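Local atomic coordinates of uncharacterized protein (Clostridium sporogenes, PDB entry 4Q0Y), a protein that is of unknown function but has a thioesterase-like hot-dog fold, a curved antiparallel beta-sheet packed with helices. Residues V13-S18 against S23-G28. Sequence-based numbering, arbitrary orientation.
Sequences VFKFNS and SNDKIG
Val13 faces both Ile27 and Gly28, a classic beta bulge in the hairpin that joins strand 4-15 to strand 26-30, at one edge of the antiparallel sheet within this chain. The backbone bonds show how the extra residue is absorbed. Val13 O receives two amides, Ile27 N at 2.8 Å and Gly28 N at 3.1 Å, while Val13 N returns a bond to Gly28 O. Beyond the bulge, Lys15 N binds Asp25 O.

Polar side chains take over toward the turn. Ser23 OG gives its proton to a lone pair of Lys15 O (2.8 Å), in the carbonyl plane, and accepts from Asp25 N in an ST turn; standing anti to its own backbone N (chi1 175°), OG lies beside its own carbonyl carbon, where it can meet both partners. A water accepts from both Asn17 ND2 and Asn24 N and bridges the segments.

The remaining side-chain contacts are van der Waals ones. Ile27 reaches back with CD1 to 3.5 Å from Lys15 CA. Lys15 and Asp25 lie side by side, pointing the same way, with Lys15 CD 3.4 Å from Asp25 OD2, but Lys15 NZ stays 5.8 Å from that oxygen, too far for a salt bridge. Lys26 passes its CB and CG by the Phe14 ring before NZ salt-bridges Asp12. Over one face of that ring sits a carbonyl, with Ser23 O 3.4 Å from Phe14 CD2.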
loop_
_atom_site.group_PDB
_atom_site.type_symbol
_atom_site.label_atom_id
_atom_site.label_comp_id
_atom_site.label_asym_id
_atom_site.label_seq_id
_atom_site.Cartn_x
_atom_site.Cartn_y
_atom_site.Cartn_z
ATOM N N VAL B 13 -18.253 -7.590 7.072
ATOM C CA VAL B 13 -18.921 -7.632 5.777
ATOM C C VAL B 13 -20.403 -7.953 5.991
ATOM O O VAL B 13 -20.753 -8.921 6.680
ATOM C CB VAL B 13 -18.287 -8.665 4.835
ATOM C CG1 VAL B 13 -18.975 -8.655 3.461
ATOM C CG2 VAL B 13 -16.784 -8.406 4.708
ATOM N N PHE B 14 -21.253 -7.147 5.371
ATOM C CA PHE B 14 -22.715 -7.206 5.503
ATOM C C PHE B 14 -23.375 -7.241 4.134
ATOM O O PHE B 14 -22.794 -6.750 3.153
ATOM C CB PHE B 14 -23.247 -5.987 6.253
ATOM C CG PHE B 14 -22.656 -5.799 7.630
ATOM C CD1 PHE B 14 -21.408 -5.134 7.796
ATOM C CD2 PHE B 14 -23.330 -6.246 8.761
ATOM C CE1 PHE B 14 -20.857 -4.940 9.055
ATOM C CE2 PHE B 14 -22.762 -6.052 10.027
ATOM C CZ PHE B 14 -21.534 -5.404 10.168
ATOM N N LYS B 15 -24.593 -7.778 4.078
ATOM C CA LYS B 15 -25.341 -7.861 2.838
ATOM C C LYS B 15 -25.725 -6.467 2.363
ATOM O O LYS B 15 -26.179 -5.649 3.151
ATOM C CB LYS B 15 -26.586 -8.720 3.007
ATOM C CG LYS B 15 -27.331 -8.988 1.727
ATOM C CD LYS B 15 -28.377 -10.058 1.979
ATOM C CE LYS B 15 -29.166 -10.346 0.745
ATOM N NZ LYS B 15 -28.307 -10.781 -0.388
ATOM N N PHE B 16 -25.524 -6.195 1.078
ATOM C CA PHE B 16 -25.871 -4.901 0.488
ATOM C C PHE B 16 -27.387 -4.888 0.307
ATOM O O PHE B 16 -27.894 -5.427 -0.673
ATOM C CB PHE B 16 -25.110 -4.724 -0.841
ATOM C CG PHE B 16 -25.007 -3.303 -1.314
ATOM C CD1 PHE B 16 -26.153 -2.523 -1.528
ATOM C CD2 PHE B 16 -23.765 -2.760 -1.624
ATOM C CE1 PHE B 16 -26.045 -1.216 -1.991
ATOM C CE2 PHE B 16 -23.653 -1.448 -2.107
ATOM C CZ PHE B 16 -24.791 -0.683 -2.261
ATOM N N ASN B 17 -28.125 -4.297 1.252
ATOM C CA ASN B 17 -29.609 -4.293 1.202
ATOM C C ASN B 17 -30.231 -2.890 1.165
ATOM O O ASN B 17 -31.436 -2.741 1.356
ATOM C CB ASN B 17 -30.179 -5.118 2.376
ATOM C CG ASN B 17 -29.836 -4.533 3.730
ATOM O OD1 ASN B 17 -29.223 -3.471 3.834
ATOM N ND2 ASN B 17 -30.139 -5.277 4.776
ATOM N N SER B 18 -29.399 -1.870 0.962
ATOM C CA SER B 18 -29.840 -0.476 0.984
ATOM C C SER B 18 -28.752 0.416 0.417
ATOM O O SER B 18 -27.574 0.103 0.540
ATOM C CB SER B 18 -30.130 -0.033 2.422
ATOM O OG SER B 18 -30.531 1.316 2.503
ATOM N N SER B 23 -26.068 -1.705 6.609
ATOM C CA SER B 23 -26.738 -2.979 6.754
ATOM C C SER B 23 -26.348 -3.593 8.071
ATOM O O SER B 23 -25.199 -3.448 8.482
ATOM C CB SER B 23 -26.269 -3.937 5.651
ATOM O OG SER B 23 -26.825 -5.245 5.822
ATOM N N ASN B 24 -27.314 -4.284 8.695
ATOM C CA ASN B 24 -27.101 -5.095 9.905
ATOM C C ASN B 24 -27.251 -6.587 9.637
ATOM O O ASN B 24 -27.367 -7.372 10.599
ATOM C CB ASN B 24 -28.149 -4.729 10.954
ATOM C CG ASN B 24 -28.121 -3.272 11.346
ATOM O OD1 ASN B 24 -29.167 -2.657 11.437
ATOM N ND2 ASN B 24 -26.943 -2.716 11.581
ATOM N N ASP B 25 -27.241 -6.976 8.359
ATOM C CA ASP B 25 -27.357 -8.396 7.942
ATOM C C ASP B 25 -25.936 -8.911 7.684
ATOM O O ASP B 25 -25.409 -8.811 6.585
ATOM C CB ASP B 25 -28.226 -8.465 6.684
ATOM C CG ASP B 25 -28.520 -9.867 6.230
ATOM O OD1 ASP B 25 -27.999 -10.841 6.801
ATOM O OD2 ASP B 25 -29.297 -9.992 5.274
ATOM N N LYS B 26 -25.309 -9.444 8.733
ATOM C CA LYS B 26 -23.870 -9.758 8.681
ATOM C C LYS B 26 -23.609 -11.034 7.899
ATOM O O LYS B 26 -24.301 -12.045 8.108
ATOM C CB LYS B 26 -23.264 -9.860 10.081
ATOM C CG LYS B 26 -21.726 -9.860 10.066
ATOM C CD LYS B 26 -21.177 -9.467 11.411
ATOM C CE LYS B 26 -19.666 -9.468 11.397
ATOM N NZ LYS B 26 -19.185 -8.895 12.677
ATOM N N ILE B 27 -22.615 -10.980 7.017
ATOM C CA ILE B 27 -22.177 -12.118 6.187
ATOM C C ILE B 27 -20.907 -12.747 6.736
ATOM O O ILE B 27 -20.796 -13.970 6.783
ATOM C CB ILE B 27 -21.990 -11.681 4.711
ATOM C CG1 ILE B 27 -23.365 -11.453 4.098
ATOM C CG2 ILE B 27 -21.208 -12.717 3.873
ATOM C CD1 ILE B 27 -23.341 -10.757 2.753
ATOM N N GLY B 28 -19.931 -11.930 7.096
ATOM C CA GLY B 28 -18.673 -12.465 7.589
ATOM C C GLY B 28 -17.686 -11.383 7.942
ATOM O O GLY B 28 -18.051 -10.199 8.039
HETATM O O HOH W 1 -30.095 -4.019 7.615
#